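Local coordinates for protein phosphodiesterase (Salpingoeca rosetta, PDB 7CJ3) that forms the retinal-binding, membrane-spanning helical domain of a rhodopsin-type phosphodiesterase, a bundle related to the bacteriorhodopsin-like proteins, at residues Thr121-Trp134 and Arg243-Asn257. Sequence-based numbering, arbitrary orientation.
Sequences TQGNPVWLMRYAEW and RRQGYIDFQVGEAMN. With RET (retinal), chain K; OLC ((2R)-2,3-dihydroxypropyl (9Z)-octadec-9-enoate), chain L.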
ATOM      1  N   THR B 121      32.278   2.355  -4.668  1.00 37.42           N
ATOM      2  CA  THR B 121      32.462   2.305  -3.199  1.00 34.03           C
ATOM      3  C   THR B 121      32.361   0.862  -2.695  1.00 31.41           C
ATOM      4  O   THR B 121      33.174   0.500  -1.857  1.00 34.35           O
ATOM      5  CB  THR B 121      31.528   3.297  -2.503  1.00 34.17           C
ATOM      6  OG1 THR B 121      30.180   3.079  -2.917  1.00 36.83           O
ATOM      7  CG2 THR B 121      31.929   4.723  -2.814  1.00 36.70           C
ATOM      8  N   GLN B 122      31.417   0.062  -3.169  1.00 32.82           N
ATOM      9  CA  GLN B 122      31.163  -1.309  -2.610  1.00 33.23           C
ATOM     10  C   GLN B 122      31.048  -2.360  -3.719  1.00 32.45           C
ATOM     11  O   GLN B 122      31.075  -3.540  -3.394  1.00 33.16           O
ATOM     12  CB  GLN B 122      29.878  -1.328  -1.774  1.00 31.37           C
ATOM     13  CG  GLN B 122      30.026  -0.686  -0.404  1.00 30.08           C
ATOM     14  CD  GLN B 122      29.832   0.801  -0.394  1.00 29.80           C
ATOM     15  OE1 GLN B 122      29.069   1.368  -1.181  1.00 34.02           O
ATOM     16  NE2 GLN B 122      30.503   1.445   0.550  1.00 33.47           N
ATOM     17  N   GLY B 123      30.929  -1.955  -4.984  1.00 32.89           N
ATOM     18  CA  GLY B 123      30.588  -2.882  -6.071  1.00 34.90           C
ATOM     19  C   GLY B 123      29.154  -3.384  -5.941  1.00 34.36           C
ATOM     20  O   GLY B 123      28.868  -4.511  -6.404  1.00 34.34           O
ATOM     21  N   ASN B 124      28.291  -2.569  -5.325  1.00 35.74           N
ATOM     22  CA  ASN B 124      26.830  -2.788  -5.175  1.00 32.08           C
ATOM     23  C   ASN B 124      26.177  -2.397  -6.486  1.00 30.44           C
ATOM     24  O   ASN B 124      26.722  -1.597  -7.236  1.00 26.81           O
ATOM     25  CB  ASN B 124      26.233  -1.976  -4.013  1.00 29.72           C
ATOM     26  CG  ASN B 124      26.396  -2.636  -2.653  1.00 25.63           C
ATOM     27  OD1 ASN B 124      26.749  -3.802  -2.565  1.00 23.04           O
ATOM     28  ND2 ASN B 124      26.142  -1.903  -1.589  1.00 26.79           N
ATOM     29  N   PRO B 125      24.987  -2.949  -6.808  1.00 32.31           N
ATOM     30  CA  PRO B 125      24.298  -2.572  -8.050  1.00 30.47           C
ATOM     31  C   PRO B 125      23.633  -1.186  -7.990  1.00 29.39           C
ATOM     32  O   PRO B 125      23.095  -0.815  -6.979  1.00 31.73           O
ATOM     33  CB  PRO B 125      23.264  -3.688  -8.261  1.00 30.42           C
ATOM     34  CG  PRO B 125      23.105  -4.372  -6.902  1.00 32.82           C
ATOM     35  CD  PRO B 125      24.291  -3.988  -6.034  1.00 29.96           C
ATOM     36  N   VAL B 126      23.699  -0.456  -9.096  1.00 29.47           N
ATOM     37  CA  VAL B 126      23.051   0.857  -9.325  1.00 29.24           C
ATOM     38  C   VAL B 126      21.890   0.626 -10.296  1.00 30.75           C
ATOM     39  O   VAL B 126      22.129   0.422 -11.494  1.00 37.04           O
ATOM     40  CB  VAL B 126      24.066   1.860  -9.900  1.00 28.18           C
ATOM     41  CG1 VAL B 126      23.514   3.282  -9.953  1.00 29.10           C
ATOM     42  CG2 VAL B 126      25.367   1.816  -9.134  1.00 27.40           C
ATOM     43  N   TRP B 127      20.661   0.648  -9.787  1.00 30.22           N
ATOM     44  CA  TRP B 127      19.440   0.335 -10.564  1.00 26.88           C
ATOM     45  C   TRP B 127      19.073   1.566 -11.388  1.00 26.62           C
ATOM     46  O   TRP B 127      18.489   2.538 -10.795  1.00 26.35           O
ATOM     47  CB  TRP B 127      18.311  -0.054  -9.627  1.00 25.13           C
ATOM     48  CG  TRP B 127      18.567  -1.257  -8.773  1.00 25.37           C
ATOM     49  CD1 TRP B 127      18.399  -1.338  -7.417  1.00 27.09           C
ATOM     50  CD2 TRP B 127      18.938  -2.580  -9.202  1.00 26.35           C
ATOM     51  NE1 TRP B 127      18.650  -2.609  -6.978  1.00 26.30           N
ATOM     52  CE2 TRP B 127      18.996  -3.390  -8.044  1.00 27.05           C
ATOM     53  CE3 TRP B 127      19.210  -3.170 -10.442  1.00 25.40           C
ATOM     54  CZ2 TRP B 127      19.334  -4.746  -8.094  1.00 29.07           C
ATOM     55  CZ3 TRP B 127      19.556  -4.506 -10.481  1.00 25.14           C
ATOM     56  CH2 TRP B 127      19.599  -5.292  -9.330  1.00 26.50           C
ATOM     57  N   LEU B 128      19.368   1.522 -12.700  1.00 24.24           N
ATOM     58  CA  LEU B 128      19.104   2.643 -13.640  1.00 23.41           C
ATOM     59  C   LEU B 128      17.588   2.824 -13.830  1.00 22.35           C
ATOM     60  O   LEU B 128      17.121   3.949 -14.152  1.00 19.78           O
ATOM     61  CB  LEU B 128      19.814   2.292 -14.945  1.00 25.21           C
ATOM     62  CG  LEU B 128      21.347   2.363 -14.869  1.00 26.06           C
ATOM     63  CD1 LEU B 128      22.006   1.591 -16.015  1.00 25.44           C
ATOM     64  CD2 LEU B 128      21.808   3.818 -14.857  1.00 26.36           C
ATOM     65  N   MET B 129      16.827   1.759 -13.592  1.00 22.24           N
ATOM     66  CA  MET B 129      15.339   1.779 -13.681  1.00 22.96           C
ATOM     67  C   MET B 129      14.755   2.641 -12.549  1.00 19.30           C
ATOM     68  O   MET B 129      13.898   3.488 -12.848  1.00 17.62           O
ATOM     69  CB  MET B 129      14.755   0.363 -13.646  1.00 25.94           C
ATOM     70  CG  MET B 129      13.249   0.322 -13.836  1.00 29.33           C
ATOM     71  SD  MET B 129      12.668   0.842 -15.462  1.00 33.87           S
ATOM     72  CE  MET B 129      12.817  -0.747 -16.280  1.00 37.02           C
ATOM     73  N   ARG B 130      15.234   2.489 -11.314  1.00 17.79           N
ATOM     74  CA  ARG B 130      14.806   3.378 -10.200  1.00 17.29           C
ATOM     75  C   ARG B 130      15.147   4.827 -10.570  1.00 18.66           C
ATOM     76  O   ARG B 130      14.219   5.667 -10.526  1.00 18.39           O
ATOM     77  CB  ARG B 130      15.387   2.981  -8.849  1.00 15.58           C
ATOM     78  CG  ARG B 130      14.760   3.752  -7.691  1.00 16.00           C
ATOM     79  CD  ARG B 130      15.004   3.093  -6.333  1.00 15.89           C
ATOM     80  NE  ARG B 130      16.402   2.719  -6.162  1.00 15.40           N
ATOM     81  CZ  ARG B 130      16.839   1.682  -5.444  1.00 16.74           C
ATOM     82  NH1 ARG B 130      15.997   0.914  -4.753  1.00 18.61           N
ATOM     83  NH2 ARG B 130      18.131   1.429  -5.389  1.00 16.46           N
ATOM     84  N   TYR B 131      16.389   5.100 -10.979  1.00 18.04           N
ATOM     85  CA  TYR B 131      16.813   6.458 -11.412  1.00 18.69           C
ATOM     86  C   TYR B 131      15.907   6.942 -12.563  1.00 17.71           C
ATOM     87  O   TYR B 131      15.421   8.093 -12.482  1.00 19.52           O
ATOM     88  CB  TYR B 131      18.310   6.479 -11.750  1.00 19.82           C
ATOM     89  CG  TYR B 131      19.224   6.611 -10.556  1.00 20.57           C
ATOM     90  CD1 TYR B 131      19.354   7.829  -9.872  1.00 20.93           C
ATOM     91  CD2 TYR B 131      19.991   5.541 -10.116  1.00 20.97           C
ATOM     92  CE1 TYR B 131      20.194   7.969  -8.778  1.00 20.16           C
ATOM     93  CE2 TYR B 131      20.851   5.665  -9.030  1.00 21.14           C
ATOM     94  CZ  TYR B 131      20.954   6.879  -8.356  1.00 21.83           C
ATOM     95  OH  TYR B 131      21.809   7.000  -7.288  1.00 22.73           O
ATOM     96  N   ALA B 132      15.611   6.093 -13.552  1.00 16.19           N
ATOM     97  CA  ALA B 132      14.695   6.421 -14.671  1.00 16.42           C
ATOM     98  C   ALA B 132      13.310   6.818 -14.170  1.00 16.49           C
ATOM     99  O   ALA B 132      12.803   7.856 -14.575  1.00 17.40           O
ATOM    100  CB  ALA B 132      14.597   5.250 -15.618  1.00 17.27           C
ATOM    101  N   GLU B 133      12.691   5.985 -13.344  1.00 17.88           N
ATOM    102  CA  GLU B 133      11.422   6.308 -12.637  1.00 19.06           C
ATOM    103  C   GLU B 133      11.490   7.701 -11.967  1.00 20.17           C
ATOM    104  O   GLU B 133      10.588   8.546 -12.189  1.00 17.42           O
ATOM    105  CB  GLU B 133      11.187   5.241 -11.570  1.00 19.30           C
ATOM    106  CG  GLU B 133       9.930   5.492 -10.764  1.00 21.57           C
ATOM    107  CD  GLU B 133      10.060   5.270  -9.265  1.00 23.45           C
ATOM    108  OE1 GLU B 133      10.838   4.378  -8.858  1.00 22.76           O
ATOM    109  OE2 GLU B 133       9.377   6.000  -8.512  1.00 26.24           O
ATOM    110  N   TRP B 134      12.520   7.915 -11.132  1.00 21.22           N
ATOM    111  CA  TRP B 134      12.747   9.175 -10.387  1.00 21.57           C
ATOM    112  C   TRP B 134      12.796  10.365 -11.363  1.00 23.69           C
ATOM    113  O   TRP B 134      12.116  11.395 -11.079  1.00 22.22           O
ATOM    114  CB  TRP B 134      13.994   9.084  -9.489  1.00 20.37           C
ATOM    115  CG  TRP B 134      13.840   8.185  -8.291  1.00 19.43           C
ATOM    116  CD1 TRP B 134      12.709   7.502  -7.910  1.00 19.80           C
ATOM    117  CD2 TRP B 134      14.852   7.848  -7.315  1.00 17.93           C
ATOM    118  NE1 TRP B 134      12.954   6.770  -6.777  1.00 19.79           N
ATOM    119  CE2 TRP B 134      14.255   6.969  -6.383  1.00 18.00           C
ATOM    120  CE3 TRP B 134      16.189   8.215  -7.112  1.00 17.44           C
ATOM    121  CZ2 TRP B 134      14.963   6.440  -5.303  1.00 15.80           C
ATOM    122  CZ3 TRP B 134      16.874   7.721  -6.018  1.00 15.77           C
ATOM    123  CH2 TRP B 134      16.272   6.808  -5.155  1.00 15.38           C
ATOM    124  N   ARG B 243      24.902   4.135   3.049  1.00 39.34           N
ATOM    125  CA  ARG B 243      25.263   2.853   2.401  1.00 35.52           C
ATOM    126  C   ARG B 243      26.657   2.981   1.766  1.00 36.85           C
ATOM    127  O   ARG B 243      27.500   2.067   1.963  1.00 33.43           O
ATOM    128  CB  ARG B 243      24.188   2.450   1.401  1.00 34.27           C
ATOM    129  CG  ARG B 243      24.435   1.067   0.813  1.00 34.06           C
ATOM    130  CD  ARG B 243      23.283   0.577  -0.030  1.00 36.53           C
ATOM    131  NE  ARG B 243      22.782   1.534  -1.007  1.00 36.90           N
ATOM    132  CZ  ARG B 243      21.565   1.522  -1.550  1.00 35.21           C
ATOM    133  NH1 ARG B 243      20.676   0.601  -1.225  1.00 30.61           N
ATOM    134  NH2 ARG B 243      21.243   2.471  -2.413  1.00 36.65           N
ATOM    135  N   ARG B 244      26.913   4.080   1.058  1.00 35.85           N
ATOM    136  CA  ARG B 244      28.208   4.315   0.374  1.00 37.37           C
ATOM    137  C   ARG B 244      29.371   4.301   1.378  1.00 39.66           C
ATOM    138  O   ARG B 244      30.515   4.009   0.942  1.00 38.56           O
ATOM    139  CB  ARG B 244      28.180   5.644  -0.385  1.00 33.44           C
ATOM    140  CG  ARG B 244      27.730   5.504  -1.831  1.00 28.69           C
ATOM    141  CD  ARG B 244      27.785   6.769  -2.647  1.00 26.78           C
ATOM    142  NE  ARG B 244      26.604   6.976  -3.443  1.00 25.80           N
ATOM    143  CZ  ARG B 244      26.518   7.778  -4.513  1.00 28.55           C
ATOM    144  NH1 ARG B 244      27.562   8.474  -4.938  1.00 28.40           N
ATOM    145  NH2 ARG B 244      25.375   7.863  -5.178  1.00 30.13           N
ATOM    146  N   GLN B 245      29.109   4.650   2.644  1.00 45.02           N
ATOM    147  CA  GLN B 245      30.144   4.809   3.714  1.00 43.34           C
ATOM    148  C   GLN B 245      30.353   3.479   4.451  1.00 42.03           C
ATOM    149  O   GLN B 245      31.388   3.322   5.075  1.00 45.08           O
ATOM    150  CB  GLN B 245      29.726   5.904   4.695  1.00 41.12           C
ATOM    151  CG  GLN B 245      29.536   7.279   4.065  1.00 40.30           C
ATOM    152  CD  GLN B 245      30.827   7.931   3.638  1.00 44.51           C
ATOM    153  OE1 GLN B 245      30.860   8.798   2.771  1.00 45.42           O
ATOM    154  NE2 GLN B 245      31.927   7.530   4.260  1.00 46.67           N
ATOM    155  N   GLY B 246      29.396   2.558   4.378  1.00 41.80           N
ATOM    156  CA  GLY B 246      29.536   1.198   4.921  1.00 44.59           C
ATOM    157  C   GLY B 246      28.785   1.001   6.216  1.00 45.92           C
ATOM    158  O   GLY B 246      29.024  -0.031   6.841  1.00 45.91           O
ATOM    159  N   TYR B 247      27.863   1.909   6.557  1.00 55.81           N
ATOM    160  CA  TYR B 247      27.137   1.964   7.857  1.00 53.80           C
ATOM    161  C   TYR B 247      25.842   1.135   7.839  1.00 47.88           C
ATOM    162  O   TYR B 247      25.425   0.717   8.922  1.00 43.34           O
ATOM    163  CB  TYR B 247      26.854   3.419   8.231  1.00 61.78           C
ATOM    164  CG  TYR B 247      28.093   4.251   8.462  1.00 74.95           C
ATOM    165  CD1 TYR B 247      29.196   3.740   9.135  1.00 82.23           C
ATOM    166  CD2 TYR B 247      28.135   5.580   8.059  1.00 76.40           C
ATOM    167  CE1 TYR B 247      30.323   4.514   9.367  1.00 85.09           C
ATOM    168  CE2 TYR B 247      29.248   6.378   8.310  1.00 81.16           C
ATOM    169  CZ  TYR B 247      30.351   5.835   8.950  1.00 87.12           C
ATOM    170  OH  TYR B 247      31.464   6.592   9.171  1.00 98.23           O
ATOM    171  N   ILE B 248      25.210   0.960   6.666  1.00 50.88           N
ATOM    172  CA  ILE B 248      24.110  -0.022   6.382  1.00 43.01           C
ATOM    173  C   ILE B 248      24.564  -0.878   5.199  1.00 37.37           C
ATOM    174  O   ILE B 248      25.324  -0.352   4.375  1.00 39.86           O
ATOM    175  CB  ILE B 248      22.768   0.690   6.096  1.00 44.97           C
ATOM    176  CG1 ILE B 248      22.826   1.603   4.871  1.00 45.55           C
ATOM    177  CG2 ILE B 248      22.302   1.474   7.316  1.00 50.18           C
ATOM    178  CD1 ILE B 248      21.494   2.198   4.503  1.00 46.63           C
ATOM    179  N   ASP B 249      24.124  -2.137   5.120  1.00 37.67           N
ATOM    180  CA  ASP B 249      24.334  -3.015   3.936  1.00 35.47           C
ATOM    181  C   ASP B 249      23.305  -2.659   2.847  1.00 35.47           C
ATOM    182  O   ASP B 249      22.416  -1.814   3.067  1.00 40.49           O
ATOM    183  CB  ASP B 249      24.305  -4.507   4.310  1.00 41.12           C
ATOM    184  CG  ASP B 249      22.984  -5.079   4.830  1.00 47.72           C
ATOM    185  OD1 ASP B 249      22.646  -4.773   5.955  1.00 61.04           O
ATOM    186  OD2 ASP B 249      22.316  -5.868   4.101  1.00 60.89           O
ATOM    187  N   PHE B 250      23.422  -3.296   1.689  1.00 32.54           N
ATOM    188  CA  PHE B 250      22.698  -2.947   0.450  1.00 28.09           C
ATOM    189  C   PHE B 250      21.194  -3.135   0.644  1.00 28.10           C
ATOM    190  O   PHE B 250      20.418  -2.145   0.387  1.00 24.45           O
ATOM    191  CB  PHE B 250      23.205  -3.811  -0.704  1.00 29.13           C
ATOM    192  CG  PHE B 250      22.636  -3.339  -2.006  1.00 32.02           C
ATOM    193  CD1 PHE B 250      22.916  -2.057  -2.460  1.00 30.16           C
ATOM    194  CD2 PHE B 250      21.758  -4.148  -2.727  1.00 32.75           C
ATOM    195  CE1 PHE B 250      22.349  -1.604  -3.643  1.00 31.76           C
ATOM    196  CE2 PHE B 250      21.202  -3.690  -3.912  1.00 30.34           C
ATOM    197  CZ  PHE B 250      21.500  -2.420  -4.367  1.00 30.47           C
ATOM    198  N   GLN B 251      20.825  -4.351   1.092  1.00 27.69           N
ATOM    199  CA  GLN B 251      19.421  -4.804   1.299  1.00 26.68           C
ATOM    200  C   GLN B 251      18.687  -3.887   2.295  1.00 26.04           C
ATOM    201  O   GLN B 251      17.538  -3.516   2.008  1.00 30.08           O
ATOM    202  CB  GLN B 251      19.386  -6.270   1.737  1.00 26.82           C
ATOM    203  CG  GLN B 251      19.907  -7.223   0.688  1.00 27.45           C
ATOM    204  CD  GLN B 251      19.457  -8.658   0.832  1.00 25.90           C
ATOM    205  OE1 GLN B 251      20.066  -9.449   1.532  1.00 29.38           O
ATOM    206  NE2 GLN B 251      18.395  -9.019   0.145  1.00 24.42           N
ATOM    207  N   VAL B 252      19.312  -3.506   3.412  1.00 24.45           N
ATOM    208  CA  VAL B 252      18.677  -2.558   4.381  1.00 22.46           C
ATOM    209  C   VAL B 252      18.366  -1.243   3.660  1.00 20.76           C
ATOM    210  O   VAL B 252      17.250  -0.756   3.805  1.00 18.98           O
ATOM    211  CB  VAL B 252      19.546  -2.358   5.651  1.00 24.02           C
ATOM    212  CG1 VAL B 252      19.166  -1.092   6.419  1.00 25.00           C
ATOM    213  CG2 VAL B 252      19.487  -3.572   6.593  1.00 22.86           C
ATOM    214  N   GLY B 253      19.304  -0.715   2.865  1.00 22.47           N
ATOM    215  CA  GLY B 253      19.107   0.497   2.038  1.00 22.87           C
ATOM    216  C   GLY B 253      17.975   0.366   1.016  1.00 22.45           C
ATOM    217  O   GLY B 253      17.196   1.345   0.848  1.00 20.67           O
ATOM    218  N   GLU B 254      17.886  -0.782   0.332  1.00 21.67           N
ATOM    219  CA  GLU B 254      16.846  -1.049  -0.701  1.00 22.27           C
ATOM    220  C   GLU B 254      15.459  -0.994  -0.054  1.00 21.86           C
ATOM    221  O   GLU B 254      14.547  -0.346  -0.639  1.00 21.57           O
ATOM    222  CB  GLU B 254      17.153  -2.378  -1.397  1.00 21.79           C
ATOM    223  CG  GLU B 254      18.339  -2.262  -2.355  1.00 22.24           C
ATOM    224  CD  GLU B 254      18.217  -1.072  -3.290  1.00 22.03           C
ATOM    225  OE1 GLU B 254      18.847  -0.051  -3.013  1.00 24.55           O
ATOM    226  OE2 GLU B 254      17.450  -1.145  -4.257  1.00 23.18           O
ATOM    227  N   ALA B 255      15.328  -1.585   1.139  1.00 19.58           N
ATOM    228  CA  ALA B 255      14.088  -1.578   1.945  1.00 19.23           C
ATOM    229  C   ALA B 255      13.688  -0.127   2.230  1.00 18.71           C
ATOM    230  O   ALA B 255      12.562   0.268   1.939  1.00 16.25           O
ATOM    231  CB  ALA B 255      14.295  -2.366   3.214  1.00 18.44           C
ATOM    232  N   MET B 256      14.616   0.666   2.753  1.00 21.40           N
ATOM    233  CA  MET B 256      14.309   2.068   3.128  1.00 24.24           C
ATOM    234  C   MET B 256      13.888   2.824   1.861  1.00 25.26           C
ATOM    235  O   MET B 256      12.926   3.609   1.939  1.00 25.70           O
ATOM    236  CB  MET B 256      15.510   2.727   3.808  1.00 26.24           C
ATOM    237  CG  MET B 256      15.841   2.085   5.152  1.00 28.48           C
ATOM    238  SD  MET B 256      17.373   2.677   5.973  1.00 36.59           S
ATOM    239  CE  MET B 256      17.175   4.457   5.900  1.00 36.53           C
ATOM    240  N   ASN B 257      14.528   2.539   0.713  1.00 25.00           N
ATOM    241  CA  ASN B 257      14.247   3.248  -0.559  1.00 23.64           C
ATOM    242  C   ASN B 257      12.806   2.978  -0.994  1.00 22.94           C
ATOM    243  O   ASN B 257      12.090   3.960  -1.299  1.00 21.17           O
ATOM    244  CB  ASN B 257      15.240   2.864  -1.642  1.00 22.40           C
ATOM    245  CG  ASN B 257      16.531   3.643  -1.545  1.00 22.42           C
ATOM    246  OD1 ASN B 257      16.530   4.857  -1.347  1.00 22.43           O
ATOM    247  ND2 ASN B 257      17.639   2.950  -1.738  1.00 23.88           N
TER
HETATM  248  C1  RET K 401      20.175  11.094  -4.730  1.00 29.15           C
HETATM  249  C2  RET K 401      21.675  11.225  -5.001  1.00 29.76           C
HETATM  250  C3  RET K 401      22.438  11.808  -3.897  1.00 31.07           C
HETATM  251  C4  RET K 401      21.890  13.166  -3.514  1.00 31.92           C
HETATM  252  C5  RET K 401      20.397  13.310  -3.619  1.00 32.09           C
HETATM  253  C6  RET K 401      19.575  12.325  -4.056  1.00 30.22           C
HETATM  254  C7  RET K 401      18.122  12.495  -3.910  1.00 32.56           C
HETATM  255  C8  RET K 401      17.094  11.698  -4.401  1.00 39.48           C
HETATM  256  C9  RET K 401      15.699  11.992  -4.451  1.00 42.18           C
HETATM  257  C10 RET K 401      14.751  11.109  -5.027  1.00 42.36           C
HETATM  258  C11 RET K 401      13.353  11.179  -4.982  1.00 41.48           C
HETATM  259  C12 RET K 401      12.403  10.271  -5.436  1.00 38.01           C
HETATM  260  C13 RET K 401      11.005  10.408  -5.417  1.00 39.26           C
HETATM  261  C14 RET K 401      10.197   9.451  -6.002  1.00 43.06           C
HETATM  262  C15 RET K 401       8.848   9.670  -6.519  1.00 47.16           C
HETATM  263  C16 RET K 401      19.549  10.870  -6.119  1.00 27.63           C
HETATM  264  C17 RET K 401      19.954   9.835  -3.873  1.00 28.35           C
HETATM  265  C18 RET K 401      19.939  14.686  -3.183  1.00 32.07           C
HETATM  266  C19 RET K 401      15.157  13.262  -3.871  1.00 43.11           C
HETATM  267  C20 RET K 401      10.426  11.603  -4.723  1.00 38.26           C
HETATM  268  C18 OLC L 402       3.926   0.497   1.709  1.00 33.55           C
HETATM  269  C10 OLC L 402      10.536  -3.124   2.550  1.00 34.14           C
HETATM  270  C9  OLC L 402      10.547  -3.208   3.893  1.00 35.11           C
HETATM  271  C17 OLC L 402       4.822  -0.027   0.589  1.00 30.89           C
HETATM  272  C11 OLC L 402       9.439  -3.663   1.663  1.00 28.89           C
HETATM  273  C8  OLC L 402       9.382  -3.870   4.592  1.00 35.18           C
HETATM  274  C24 OLC L 402      17.161 -12.531   6.873  1.00 51.07           C
HETATM  275  C16 OLC L 402       4.778  -1.508   0.646  1.00 27.12           C
HETATM  276  C12 OLC L 402       9.106  -2.531   0.770  1.00 26.22           C
HETATM  277  C7  OLC L 402       9.510  -3.706   6.072  1.00 32.42           C
HETATM  278  C15 OLC L 402       5.540  -1.971   1.887  1.00 28.67           C
HETATM  279  C13 OLC L 402       7.633  -2.391   0.564  1.00 25.96           C
HETATM  280  C6  OLC L 402      10.824  -4.305   6.556  1.00 35.21           C
HETATM  281  C14 OLC L 402       7.059  -1.808   1.825  1.00 28.39           C
HETATM  282  C5  OLC L 402      11.045  -5.777   6.310  1.00 33.35           C
HETATM  283  C4  OLC L 402      12.411  -5.920   5.705  1.00 36.95           C
HETATM  284  C3  OLC L 402      12.786  -7.395   5.633  1.00 40.17           C
HETATM  285  C2  OLC L 402      13.062  -8.001   6.994  1.00 43.73           C
HETATM  286  C21 OLC L 402      15.966 -10.538   7.592  1.00 51.91           C
HETATM  287  C1  OLC L 402      14.412  -8.657   6.925  1.00 52.71           C
HETATM  288  C22 OLC L 402      15.859 -11.722   6.654  1.00 52.22           C
HETATM  289  O19 OLC L 402      15.270  -8.130   6.221  1.00 60.36           O
HETATM  290  O25 OLC L 402      17.507 -13.347   5.735  1.00 44.97           O
HETATM  291  O23 OLC L 402      14.601 -12.461   6.873  1.00 47.09           O
HETATM  292  O20 OLC L 402      14.688  -9.899   7.665  1.00 56.02           O
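R130 grips the carboxylate of E254 end-on: R130 NH2 gives a hydrogen bond to the syn lone pair of E254 OE1 (2.9 Å), while NH1 meets OE2 at 2.6 Å from the syn side but 34° out of the carboxylate plane. The guanidinium and carboxylate planes are turned 55° apart. E254 OE1 is held a second time, on its anti lone pair, by R243 NH1 at 2.6 Å; Y62 is hydrogen-bonded to E254 OE2, and E240 gives R243 a second acidic partner. Together E254 and E240 probably balance R130 and R243, whose NH2 atoms lie 4.4 Å apart. P125 CD sits over one face of the F250 ring, 3.8 Å from its centroid, in a CH-pi contact; E254 CG lies against the opposite face, toward its rim. R243 NH1 also bonds F250 O, tying this network to the first turn of helix 250-277. Farther out, Q122 NE2 donates almost straight (169°) to R244 O, from above the carbonyl plane, near the Schellman motif ending helix 235-245. The ring of W134, a retinal-pocket residue, lies between retinal C12 and R130 CG, both offset toward its rim. The contact joins strand 125-126 and the start of helix 128-149 to helices 235-245 and 250-277, with helix 86-111 alongside R130.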